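Local coordinates for protein EH1AB1 (Metagenome, PDB 6I8F) that hydrolyses esters, probably by the serine-hydrolase mechanism of the alpha/beta-hydrolase fold, at residues 41-46 and 229-234. Residues are numbered along the deposited sequence; the frame is centred on the assembly and turned at random.
Sequences LPHAVG and MDWFWE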
# COMPACT_ATOMS: atom_id res chain seq x y z
N LEU A 41 -33.72 4.69 -20.05
CA LEU A 41 -33.63 6.12 -20.25
C LEU A 41 -32.66 6.44 -21.38
O LEU A 41 -31.69 5.71 -21.59
CB LEU A 41 -33.18 6.78 -18.95
CG LEU A 41 -34.08 6.54 -17.74
CD1 LEU A 41 -33.53 7.24 -16.51
CD2 LEU A 41 -35.51 6.99 -18.02
N PRO A 42 -32.90 7.54 -22.13
CA PRO A 42 -31.88 8.13 -23.00
C PRO A 42 -30.62 8.44 -22.18
O PRO A 42 -30.72 8.68 -20.97
CB PRO A 42 -32.51 9.43 -23.52
CG PRO A 42 -34.01 9.26 -23.30
CD PRO A 42 -34.16 8.30 -22.14
N HIS A 43 -29.45 8.44 -22.83
CA HIS A 43 -28.18 8.55 -22.11
C HIS A 43 -28.07 9.92 -21.43
O HIS A 43 -27.62 9.99 -20.30
CB HIS A 43 -26.98 8.20 -23.00
CG HIS A 43 -26.89 6.74 -23.30
ND1 HIS A 43 -27.58 6.15 -24.35
CD2 HIS A 43 -26.24 5.73 -22.66
CE1 HIS A 43 -27.34 4.86 -24.36
NE2 HIS A 43 -26.52 4.57 -23.34
N ALA A 44 -28.50 11.00 -22.10
CA ALA A 44 -28.37 12.36 -21.54
C ALA A 44 -29.26 12.51 -20.30
O ALA A 44 -28.89 13.21 -19.36
CB ALA A 44 -28.69 13.40 -22.58
N VAL A 45 -30.41 11.83 -20.29
CA VAL A 45 -31.38 11.87 -19.20
C VAL A 45 -30.84 11.07 -18.01
O VAL A 45 -30.85 11.54 -16.86
CB VAL A 45 -32.75 11.34 -19.65
CG1 VAL A 45 -33.72 11.18 -18.49
CG2 VAL A 45 -33.35 12.22 -20.74
N GLY A 46 -30.43 9.83 -18.29
CA GLY A 46 -29.87 8.94 -17.30
C GLY A 46 -28.62 9.54 -16.67
O GLY A 46 -28.43 9.42 -15.47
N MET A 229 -24.99 -3.67 -18.42
CA MET A 229 -23.71 -3.24 -18.89
C MET A 229 -23.84 -2.65 -20.30
O MET A 229 -23.09 -1.75 -20.66
CB MET A 229 -22.73 -4.42 -18.92
CG MET A 229 -21.32 -4.03 -19.33
SD MET A 229 -20.14 -5.42 -19.28
CE MET A 229 -19.81 -5.54 -17.52
N ASP A 230 -24.79 -3.17 -21.10
CA ASP A 230 -24.94 -2.78 -22.51
C ASP A 230 -25.22 -1.28 -22.64
O ASP A 230 -24.74 -0.65 -23.56
CB ASP A 230 -26.04 -3.58 -23.20
CG ASP A 230 -25.64 -5.03 -23.40
OD1 ASP A 230 -26.55 -5.86 -23.63
OD2 ASP A 230 -24.43 -5.32 -23.31
N TRP A 231 -25.98 -0.73 -21.69
CA TRP A 231 -26.30 0.69 -21.67
C TRP A 231 -25.02 1.53 -21.71
O TRP A 231 -25.02 2.61 -22.30
CB TRP A 231 -27.17 1.01 -20.44
CG TRP A 231 -27.74 2.39 -20.41
CD1 TRP A 231 -28.93 2.80 -20.94
CD2 TRP A 231 -27.17 3.55 -19.77
NE1 TRP A 231 -29.15 4.13 -20.67
CE2 TRP A 231 -28.08 4.62 -19.96
CE3 TRP A 231 -25.98 3.79 -19.07
CZ2 TRP A 231 -27.83 5.90 -19.47
CZ3 TRP A 231 -25.75 5.06 -18.58
CH2 TRP A 231 -26.66 6.10 -18.78
N PHE A 232 -23.94 1.02 -21.09
CA PHE A 232 -22.63 1.66 -21.09
C PHE A 232 -21.81 1.20 -22.30
O PHE A 232 -21.28 2.02 -23.07
CB PHE A 232 -21.87 1.33 -19.80
CG PHE A 232 -22.41 2.06 -18.59
CD1 PHE A 232 -22.00 3.35 -18.30
CD2 PHE A 232 -23.37 1.47 -17.78
CE1 PHE A 232 -22.51 4.02 -17.20
CE2 PHE A 232 -23.89 2.15 -16.69
CZ PHE A 232 -23.45 3.42 -16.40
N TRP A 233 -21.68 -0.12 -22.43
CA TRP A 233 -20.79 -0.75 -23.38
C TRP A 233 -21.13 -0.34 -24.82
O TRP A 233 -20.23 -0.03 -25.61
CB TRP A 233 -20.83 -2.27 -23.18
CG TRP A 233 -19.89 -2.99 -24.09
CD1 TRP A 233 -20.20 -3.61 -25.27
CD2 TRP A 233 -18.46 -3.10 -23.94
NE1 TRP A 233 -19.07 -4.13 -25.84
CE2 TRP A 233 -17.99 -3.84 -25.05
CE3 TRP A 233 -17.54 -2.67 -22.98
CZ2 TRP A 233 -16.64 -4.14 -25.23
CZ3 TRP A 233 -16.21 -2.99 -23.15
CH2 TRP A 233 -15.77 -3.71 -24.26
N GLU A 234 -22.42 -0.29 -25.15
CA GLU A 234 -22.89 -0.06 -26.52
C GLU A 234 -22.83 1.43 -26.87
O GLU A 234 -22.79 1.79 -28.05
CB GLU A 234 -24.30 -0.63 -26.69
CG GLU A 234 -24.31 -2.14 -26.58
CD GLU A 234 -25.60 -2.85 -26.98
OE1 GLU A 234 -26.66 -2.19 -27.01
OE2 GLU A 234 -25.52 -4.05 -27.26
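L41 meets W231 through its backbone: the indole NE1 of W231 donates to the carbonyl O of L41 over 3.1 Å. The N-H...O angle of 178° and the oxygen's place in the indole plane make the bond straight at the donor, though NE1 stands somewhat out of the L41 carbonyl plane. P42, the N-cap of helix 43-55, brings its own carbonyl O near the indole edge, 4.3 Å from W231 CZ2. H43 makes two contacts at once. Its ring stacks face-to-face on the five-membered ring of W231, centroids 4.1 Å apart and planes 25° from parallel, with H43 CD2 over the indole 3.5 Å from W231 CE2. NE2 of H43 also donates to the backbone O of W231 at 2.7 Å, a somewhat bent bond that, with the stack, holds the imidazole's rotation. W231 CG, anti to its backbone N (chi1 -171°), sends the indole toward 41-46. Stack and bonds join helix 43-55, ahead of the sheet's first strand, to helix 230-236, between strands 198-202 and 262-267 and probably part of the cap, as in related hydrolases. An alanine in place of W231 would probably leave the L41 carbonyl without its indole donor and the H43 imidazole without its stacking face. G46 sets its CA 4.3 Å from W231 CZ2, where a CB would probably collide with the indole.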